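Local coordinates for protein D-ribose pyranase (Bacillus subtilis, PDB 1OGD) that probably catalyses the interconversion of the beta-pyranose and beta-furanose forms of D-ribose, and binds beta-D-ribopyranose as a homodecamer built from two pentamers, at residues A[68-73]-A[96-101]; A[75-80]-A[117-122]. All coordinates share one frame; numbering follows the deposited sequence.

How the contacts relate
Contacts 1 and 2 lie with their centres about 11 Å apart, next to one bound beta-D-ribopyranose. Their segments alternate along the chain: 68-73 leaves strand 64-70 for helix 72-76, 75-80 runs from that helix into helix 78-87, 96-101 passes from the end of strand 92-96 into helix 98-104, and the loop 117-122 leads into strand 123-127. These three strands belong to one mixed sheet, and helix 72-76 serves both contacts. They also touch directly, for CB of Glu-72 and the ring of His-98 pack against the ring of Tyr-120. Contact 1 thus sets a histidine and contact 2 a tyrosine-bearing turn round the same sugar, so parts distant in sequence build one pocket.

Contact 1 of 2, residues A[68-73]-A[96-101]. With RIP (beta-D-ribopyranose), chain G.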
ATOM      1  N   ILE A  68     -25.210   6.624 -23.797  1.00 36.24           N
ATOM      2  CA  ILE A  68     -26.156   5.654 -23.261  1.00 35.55           C
ATOM      3  C   ILE A  68     -26.873   6.254 -22.063  1.00 35.45           C
ATOM      4  O   ILE A  68     -26.238   6.753 -21.134  1.00 35.13           O
ATOM      5  CB  ILE A  68     -25.436   4.357 -22.828  1.00 35.49           C
ATOM      6  CG1 ILE A  68     -24.647   3.791 -24.008  1.00 34.99           C
ATOM      7  CG2 ILE A  68     -26.447   3.329 -22.340  1.00 34.66           C
ATOM      8  CD1 ILE A  68     -23.780   2.603 -23.659  1.00 36.10           C
ATOM      9  N   ALA A  69     -28.200   6.223 -22.100  1.00 35.35           N
ATOM     10  CA  ALA A  69     -29.014   6.754 -21.013  1.00 35.30           C
ATOM     11  C   ALA A  69     -30.138   5.767 -20.722  1.00 35.17           C
ATOM     12  O   ALA A  69     -30.352   4.824 -21.479  1.00 35.43           O
ATOM     13  CB  ALA A  69     -29.589   8.112 -21.402  1.00 33.85           C
ATOM     14  N   ALA A  70     -30.847   5.973 -19.621  1.00 36.36           N
ATOM     15  CA  ALA A  70     -31.949   5.088 -19.264  1.00 37.58           C
ATOM     16  C   ALA A  70     -33.226   5.587 -19.936  1.00 38.55           C
ATOM     17  O   ALA A  70     -33.485   6.791 -19.970  1.00 37.93           O
ATOM     18  CB  ALA A  70     -32.130   5.052 -17.747  1.00 36.25           C
ATOM     19  N   ALA A  71     -34.014   4.661 -20.472  1.00 39.96           N
ATOM     20  CA  ALA A  71     -35.265   5.012 -21.139  1.00 42.60           C
ATOM     21  C   ALA A  71     -36.120   5.895 -20.231  1.00 43.66           C
ATOM     22  O   ALA A  71     -36.740   6.860 -20.683  1.00 44.70           O
ATOM     23  CB  ALA A  71     -36.032   3.745 -21.512  1.00 41.53           C
ATOM     24  N   GLU A  72     -36.132   5.561 -18.944  1.00 44.39           N
ATOM     25  CA  GLU A  72     -36.900   6.300 -17.952  1.00 45.17           C
ATOM     26  C   GLU A  72     -36.712   7.810 -18.015  1.00 46.17           C
ATOM     27  O   GLU A  72     -37.605   8.564 -17.618  1.00 47.35           O
ATOM     28  CB  GLU A  72     -36.548   5.826 -16.538  1.00 45.59           C
ATOM     29  CG  GLU A  72     -36.998   4.415 -16.195  1.00 45.83           C
ATOM     30  CD  GLU A  72     -36.120   3.341 -16.798  1.00 47.19           C
ATOM     31  OE1 GLU A  72     -36.347   2.154 -16.484  1.00 48.61           O
ATOM     32  OE2 GLU A  72     -35.204   3.674 -17.583  1.00 46.98           O
ATOM     33  N   ILE A  73     -35.559   8.260 -18.502  1.00 45.87           N
ATOM     34  CA  ILE A  73     -35.292   9.694 -18.571  1.00 45.69           C
ATOM     35  C   ILE A  73     -36.264  10.435 -19.493  1.00 46.42           C
ATOM     36  O   ILE A  73     -36.623  11.581 -19.228  1.00 45.26           O
ATOM     37  CB  ILE A  73     -33.837   9.979 -19.027  1.00 44.89           C
ATOM     38  CG1 ILE A  73     -33.478  11.432 -18.709  1.00 43.93           C
ATOM     39  CG2 ILE A  73     -33.684   9.711 -20.518  1.00 44.83           C
ATOM     40  CD1 ILE A  73     -32.063  11.815 -19.085  1.00 44.56           C
ATOM     41  N   LEU A  96     -31.640   2.238 -22.473  1.00 45.68           N
ATOM     42  CA  LEU A  96     -31.807   0.948 -21.823  1.00 44.85           C
ATOM     43  C   LEU A  96     -32.610   1.183 -20.560  1.00 43.16           C
ATOM     44  O   LEU A  96     -32.816   2.324 -20.153  1.00 42.88           O
ATOM     45  CB  LEU A  96     -30.447   0.364 -21.439  1.00 46.48           C
ATOM     46  CG  LEU A  96     -29.386   0.233 -22.527  1.00 47.34           C
ATOM     47  CD1 LEU A  96     -28.094  -0.251 -21.896  1.00 48.95           C
ATOM     48  CD2 LEU A  96     -29.856  -0.732 -23.600  1.00 49.66           C
ATOM     49  N   SER A  97     -33.070   0.107 -19.938  1.00 42.59           N
ATOM     50  CA  SER A  97     -33.816   0.243 -18.699  1.00 42.91           C
ATOM     51  C   SER A  97     -32.790   0.714 -17.676  1.00 41.69           C
ATOM     52  O   SER A  97     -31.593   0.484 -17.847  1.00 40.53           O
ATOM     53  CB  SER A  97     -34.403  -1.107 -18.275  1.00 43.80           C
ATOM     54  OG  SER A  97     -33.377  -2.050 -18.016  1.00 46.78           O
ATOM     55  N   HIS A  98     -33.251   1.377 -16.624  1.00 41.23           N
ATOM     56  CA  HIS A  98     -32.345   1.868 -15.595  1.00 40.35           C
ATOM     57  C   HIS A  98     -31.526   0.735 -14.980  1.00 40.24           C
ATOM     58  O   HIS A  98     -30.369   0.930 -14.609  1.00 40.96           O
ATOM     59  CB  HIS A  98     -33.128   2.584 -14.497  1.00 38.71           C
ATOM     60  CG  HIS A  98     -32.257   3.246 -13.477  1.00 39.00           C
ATOM     61  ND1 HIS A  98     -31.437   4.313 -13.780  1.00 38.32           N
ATOM     62  CD2 HIS A  98     -32.067   2.986 -12.163  1.00 37.98           C
ATOM     63  CE1 HIS A  98     -30.780   4.682 -12.694  1.00 38.72           C
ATOM     64  NE2 HIS A  98     -31.144   3.893 -11.699  1.00 38.61           N
ATOM     65  N   GLU A  99     -32.124  -0.448 -14.877  1.00 40.63           N
ATOM     66  CA  GLU A  99     -31.432  -1.597 -14.302  1.00 42.82           C
ATOM     67  C   GLU A  99     -30.246  -2.032 -15.151  1.00 41.73           C
ATOM     68  O   GLU A  99     -29.163  -2.285 -14.625  1.00 41.02           O
ATOM     69  CB  GLU A  99     -32.398  -2.769 -14.119  1.00 45.99           C
ATOM     70  CG  GLU A  99     -33.460  -2.527 -13.061  1.00 50.33           C
ATOM     71  CD  GLU A  99     -32.860  -2.136 -11.721  1.00 54.42           C
ATOM     72  OE1 GLU A  99     -32.038  -2.912 -11.183  1.00 55.98           O
ATOM     73  OE2 GLU A  99     -33.209  -1.051 -11.204  1.00 56.33           O
ATOM     74  N   GLU A 100     -30.450  -2.127 -16.461  1.00 41.95           N
ATOM     75  CA  GLU A 100     -29.370  -2.518 -17.358  1.00 43.55           C
ATOM     76  C   GLU A 100     -28.301  -1.431 -17.321  1.00 42.00           C
ATOM     77  O   GLU A 100     -27.105  -1.719 -17.345  1.00 42.01           O
ATOM     78  CB  GLU A 100     -29.877  -2.667 -18.790  1.00 47.25           C
ATOM     79  CG  GLU A 100     -30.985  -3.681 -18.973  1.00 53.79           C
ATOM     80  CD  GLU A 100     -31.431  -3.773 -20.423  1.00 57.62           C
ATOM     81  OE1 GLU A 100     -30.628  -4.243 -21.260  1.00 59.84           O
ATOM     82  OE2 GLU A 100     -32.574  -3.362 -20.727  1.00 58.79           O
ATOM     83  N   PHE A 101     -28.752  -0.181 -17.264  1.00 39.18           N
ATOM     84  CA  PHE A 101     -27.857   0.969 -17.215  1.00 37.92           C
ATOM     85  C   PHE A 101     -26.865   0.818 -16.064  1.00 37.70           C
ATOM     86  O   PHE A 101     -25.651   0.928 -16.261  1.00 36.46           O
ATOM     87  CB  PHE A 101     -28.669   2.253 -17.022  1.00 36.37           C
ATOM     88  CG  PHE A 101     -27.838   3.507 -17.019  1.00 35.04           C
ATOM     89  CD1 PHE A 101     -27.432   4.092 -18.214  1.00 34.57           C
ATOM     90  CD2 PHE A 101     -27.457   4.100 -15.820  1.00 33.61           C
ATOM     91  CE1 PHE A 101     -26.660   5.250 -18.213  1.00 34.32           C
ATOM     92  CE2 PHE A 101     -26.688   5.256 -15.810  1.00 34.40           C
ATOM     93  CZ  PHE A 101     -26.287   5.832 -17.009  1.00 34.33           C
TER
HETATM   94  C1  RIP G1134     -30.764   6.554  -8.628  1.00 39.76           C
HETATM   95  C2  RIP G1134     -30.573   7.758  -9.514  1.00 37.21           C
HETATM   96  C3  RIP G1134     -31.709   7.832 -10.523  1.00 39.24           C
HETATM   97  C4  RIP G1134     -33.097   7.807  -9.894  1.00 39.61           C
HETATM   98  C5  RIP G1134     -33.185   6.560  -9.022  1.00 40.55           C
HETATM   99  O1  RIP G1134     -30.549   5.351  -9.338  1.00 41.81           O
HETATM  100  O2  RIP G1134     -30.548   8.901  -8.685  1.00 35.15           O
HETATM  101  O3  RIP G1134     -31.562   8.963 -11.342  1.00 38.13           O
HETATM  102  O4  RIP G1134     -33.309   8.941  -9.076  1.00 40.64           O
HETATM  103  O5  RIP G1134     -32.102   6.472  -8.070  1.00 39.91           O
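Two backbone hydrogen bonds join Ala-69 and Ala-71 to Leu-96 on either side of a parallel bridge at Ala-70. Leu-96 N donates to Ala-69 O (3.1 Å) in the carbonyl plane, and Ala-71 N reaches Leu-96 O at 2.6 Å.

The carboxylate of Glu-72 reaches across to the first turn of helix 98-104 because its chain bends at chi2 (77°). OE1 takes the N-H of His-98 (3.2 Å) on its syn side but 34° out of the carboxylate plane, the N-H pointing almost straight at it. Carboxylate and imidazole planes stand 76° apart. An alanine in place of Glu-72 would probably leave this first-turn N-H without its carboxylate mate and the backbone carrying the histidine less firmly held. The imidazole, its edge against CB of Ala-70, puts NE2 2.8 Å from O1 of the ribose, a hydrogen bond in which either atom could donate.

The apolar contact is CG2 of Ile-68 with CD1 of Leu-96 at 4.0 Å. The Phe-101 ring turns its edge, in plane, to the Ile-68 oxygen, CE1 to O 3.3 Å.

Ser-97 is the N-cap of helix 98-104, its OG taking a weak bond from Glu-100 N. Parallel neighbours 64-70 and 92-96, the latter outermost in this chain's sheet, are joined through helices 72-76 and 78-87 in a beta-alpha-beta crossover; Ile-68 and Phe-101 also pack on Ile-124 of strand 123-127.

Contact 2 of 2, residues A[75-80]-A[117-122]; sequences ASNQEN and FTPYAN. With RIP (beta-D-ribopyranose), chain G.
Asn-77 grips the 117-122 loop through a single amide nitrogen. Its ND2 donates to Thr-118 OG1 at 2.7 Å and to Pro-119 O at 2.8 Å, and both acceptors lie in the amide plane, which fixes the rotation of the group. The carbonyl of Pro-119 is met obliquely, the donor tilted 32° from its plane. With OG1 set between backbone N and carbonyl carbon (chi1 63°), Thr-118 turns its hydroxyl to the amide; Glu-116 bonds that same hydroxyl. The other end of the Asn-77 amide is used as well: OD1 accepts from Asn-80 ND2 (2.7 Å), which stands above the carbonyl plane, and more weakly from Asn-80 N.

This is an asparagine N-cap, placed where helix 72-76 gives way to helix 78-87. Across the contact, Thr-118 to Ala-121 form a type II beta turn, and Ala-121 centres an inverse gamma turn. The turn presents Tyr-120 N to O3 of the ribose in a weak bond of 2.7 Å, while C4 of the sugar sits over the centre of the Tyr-120 ring, 4.2 Å above its plane.

Away from this buried amide the packing is looser. Exposed Ser-76 has only van der Waals contacts with the turn: its CB lies 4.0 Å from Pro-119 CB and 3.9 Å from Tyr-120 CD1, approaching the ring obliquely.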
ATOM      1  N   ALA A  75     -39.403   9.914 -19.924  1.00 53.26           N
ATOM      2  CA  ALA A  75     -40.682  10.138 -19.266  1.00 54.53           C
ATOM      3  C   ALA A  75     -40.586  10.996 -18.011  1.00 55.62           C
ATOM      4  O   ALA A  75     -41.382  11.914 -17.816  1.00 56.58           O
ATOM      5  CB  ALA A  75     -41.325   8.800 -18.924  1.00 54.26           C
ATOM      6  N   SER A  76     -39.606  10.700 -17.166  1.00 56.43           N
ATOM      7  CA  SER A  76     -39.433  11.421 -15.911  1.00 56.20           C
ATOM      8  C   SER A  76     -38.604  12.699 -15.984  1.00 55.95           C
ATOM      9  O   SER A  76     -38.712  13.555 -15.107  1.00 56.45           O
ATOM     10  CB  SER A  76     -38.812  10.488 -14.871  1.00 56.63           C
ATOM     11  OG  SER A  76     -39.544   9.281 -14.779  1.00 58.97           O
ATOM     12  N   ASN A  77     -37.780  12.837 -17.015  1.00 55.90           N
ATOM     13  CA  ASN A  77     -36.936  14.022 -17.129  1.00 56.73           C
ATOM     14  C   ASN A  77     -36.840  14.475 -18.580  1.00 57.44           C
ATOM     15  O   ASN A  77     -35.763  14.445 -19.178  1.00 57.45           O
ATOM     16  CB  ASN A  77     -35.538  13.704 -16.594  1.00 56.90           C
ATOM     17  CG  ASN A  77     -34.868  14.903 -15.967  1.00 57.11           C
ATOM     18  OD1 ASN A  77     -34.845  15.990 -16.545  1.00 57.59           O
ATOM     19  ND2 ASN A  77     -34.310  14.710 -14.776  1.00 57.54           N
ATOM     20  N   GLN A  78     -37.967  14.911 -19.132  1.00 57.83           N
ATOM     21  CA  GLN A  78     -38.035  15.345 -20.522  1.00 58.25           C
ATOM     22  C   GLN A  78     -37.074  16.467 -20.908  1.00 56.94           C
ATOM     23  O   GLN A  78     -36.524  16.465 -22.008  1.00 55.92           O
ATOM     24  CB  GLN A  78     -39.471  15.756 -20.867  1.00 61.06           C
ATOM     25  CG  GLN A  78     -39.707  15.982 -22.355  1.00 65.33           C
ATOM     26  CD  GLN A  78     -39.295  14.786 -23.203  1.00 67.52           C
ATOM     27  OE1 GLN A  78     -39.749  13.663 -22.979  1.00 68.54           O
ATOM     28  NE2 GLN A  78     -38.431  15.026 -24.187  1.00 68.45           N
ATOM     29  N   GLU A  79     -36.865  17.425 -20.012  1.00 56.03           N
ATOM     30  CA  GLU A  79     -35.971  18.533 -20.319  1.00 56.12           C
ATOM     31  C   GLU A  79     -34.537  18.063 -20.561  1.00 54.99           C
ATOM     32  O   GLU A  79     -33.935  18.396 -21.583  1.00 55.33           O
ATOM     33  CB  GLU A  79     -35.990  19.568 -19.193  1.00 58.48           C
ATOM     34  CG  GLU A  79     -35.250  20.848 -19.545  1.00 63.54           C
ATOM     35  CD  GLU A  79     -35.167  21.822 -18.385  1.00 67.05           C
ATOM     36  OE1 GLU A  79     -34.534  21.480 -17.362  1.00 69.15           O
ATOM     37  OE2 GLU A  79     -35.736  22.931 -18.497  1.00 69.57           O
ATOM     38  N   ASN A  80     -33.988  17.289 -19.628  1.00 52.21           N
ATOM     39  CA  ASN A  80     -32.626  16.794 -19.778  1.00 49.76           C
ATOM     40  C   ASN A  80     -32.525  15.737 -20.871  1.00 49.14           C
ATOM     41  O   ASN A  80     -31.451  15.505 -21.423  1.00 49.01           O
ATOM     42  CB  ASN A  80     -32.115  16.234 -18.451  1.00 48.90           C
ATOM     43  CG  ASN A  80     -31.824  17.321 -17.442  1.00 47.69           C
ATOM     44  OD1 ASN A  80     -30.996  18.198 -17.684  1.00 48.78           O
ATOM     45  ND2 ASN A  80     -32.505  17.273 -16.306  1.00 47.90           N
ATOM     46  N   PHE A 117     -30.356  17.193  -8.993  1.00 32.98           N
ATOM     47  CA  PHE A 117     -31.397  16.590  -8.170  1.00 33.17           C
ATOM     48  C   PHE A 117     -32.667  16.254  -8.951  1.00 33.74           C
ATOM     49  O   PHE A 117     -33.774  16.462  -8.454  1.00 34.03           O
ATOM     50  CB  PHE A 117     -31.759  17.513  -7.000  1.00 33.18           C
ATOM     51  CG  PHE A 117     -31.063  17.172  -5.709  1.00 34.24           C
ATOM     52  CD1 PHE A 117     -29.682  16.999  -5.666  1.00 34.02           C
ATOM     53  CD2 PHE A 117     -31.789  17.050  -4.527  1.00 34.51           C
ATOM     54  CE1 PHE A 117     -29.033  16.711  -4.462  1.00 35.72           C
ATOM     55  CE2 PHE A 117     -31.150  16.764  -3.317  1.00 35.86           C
ATOM     56  CZ  PHE A 117     -29.767  16.594  -3.286  1.00 34.21           C
ATOM     57  N   THR A 118     -32.518  15.751 -10.172  1.00 33.07           N
ATOM     58  CA  THR A 118     -33.683  15.366 -10.964  1.00 35.17           C
ATOM     59  C   THR A 118     -33.541  13.910 -11.392  1.00 35.33           C
ATOM     60  O   THR A 118     -32.435  13.438 -11.654  1.00 37.66           O
ATOM     61  CB  THR A 118     -33.881  16.261 -12.220  1.00 34.69           C
ATOM     62  OG1 THR A 118     -32.766  16.117 -13.109  1.00 37.14           O
ATOM     63  CG2 THR A 118     -34.026  17.713 -11.815  1.00 33.18           C
ATOM     64  N   PRO A 119     -34.665  13.180 -11.465  1.00 35.84           N
ATOM     65  CA  PRO A 119     -34.750  11.767 -11.845  1.00 35.37           C
ATOM     66  C   PRO A 119     -34.055  11.337 -13.134  1.00 35.48           C
ATOM     67  O   PRO A 119     -34.241  11.938 -14.194  1.00 33.96           O
ATOM     68  CB  PRO A 119     -36.256  11.519 -11.916  1.00 35.73           C
ATOM     69  CG  PRO A 119     -36.794  12.456 -10.900  1.00 35.70           C
ATOM     70  CD  PRO A 119     -36.009  13.711 -11.176  1.00 36.35           C
ATOM     71  N   TYR A 120     -33.268  10.271 -13.017  1.00 34.03           N
ATOM     72  CA  TYR A 120     -32.546   9.666 -14.129  1.00 32.87           C
ATOM     73  C   TYR A 120     -31.668  10.579 -14.981  1.00 31.06           C
ATOM     74  O   TYR A 120     -31.528  10.373 -16.189  1.00 30.89           O
ATOM     75  CB  TYR A 120     -33.531   8.910 -15.020  1.00 35.80           C
ATOM     76  CG  TYR A 120     -34.441   7.990 -14.235  1.00 37.76           C
ATOM     77  CD1 TYR A 120     -35.646   8.456 -13.705  1.00 38.52           C
ATOM     78  CD2 TYR A 120     -34.073   6.667 -13.979  1.00 38.30           C
ATOM     79  CE1 TYR A 120     -36.460   7.624 -12.936  1.00 39.46           C
ATOM     80  CE2 TYR A 120     -34.876   5.831 -13.212  1.00 38.11           C
ATOM     81  CZ  TYR A 120     -36.068   6.316 -12.693  1.00 39.82           C
ATOM     82  OH  TYR A 120     -36.864   5.491 -11.931  1.00 41.58           O
ATOM     83  N   ALA A 121     -31.075  11.584 -14.351  1.00 27.83           N
ATOM     84  CA  ALA A 121     -30.187  12.485 -15.064  1.00 28.51           C
ATOM     85  C   ALA A 121     -28.793  11.857 -15.030  1.00 27.55           C
ATOM     86  O   ALA A 121     -27.901  12.358 -14.351  1.00 25.93           O
ATOM     87  CB  ALA A 121     -30.165  13.851 -14.394  1.00 26.25           C
ATOM     88  N   ASN A 122     -28.633  10.744 -15.747  1.00 28.51           N
ATOM     89  CA  ASN A 122     -27.358  10.032 -15.824  1.00 28.86           C
ATOM     90  C   ASN A 122     -27.104   9.576 -17.254  1.00 29.47           C
ATOM     91  O   ASN A 122     -28.038   9.273 -17.993  1.00 31.02           O
ATOM     92  CB  ASN A 122     -27.348   8.763 -14.954  1.00 28.32           C
ATOM     93  CG  ASN A 122     -27.896   8.984 -13.560  1.00 30.26           C
ATOM     94  OD1 ASN A 122     -29.039   8.624 -13.273  1.00 32.25           O
ATOM     95  ND2 ASN A 122     -27.088   9.571 -12.685  1.00 28.72           N
TER
HETATM   96  C1  RIP G1134     -30.764   6.554  -8.628  1.00 39.76           C
HETATM   97  C2  RIP G1134     -30.573   7.758  -9.514  1.00 37.21           C
HETATM   98  C3  RIP G1134     -31.709   7.832 -10.523  1.00 39.24           C
HETATM   99  C4  RIP G1134     -33.097   7.807  -9.894  1.00 39.61           C
HETATM  100  C5  RIP G1134     -33.185   6.560  -9.022  1.00 40.55           C
HETATM  101  O1  RIP G1134     -30.549   5.351  -9.338  1.00 41.81           O
HETATM  102  O2  RIP G1134     -30.548   8.901  -8.685  1.00 35.15           O
HETATM  103  O3  RIP G1134     -31.562   8.963 -11.342  1.00 38.13           O
HETATM  104  O4  RIP G1134     -33.309   8.941  -9.076  1.00 40.64           O
HETATM  105  O5  RIP G1134     -32.102   6.472  -8.070  1.00 39.91           O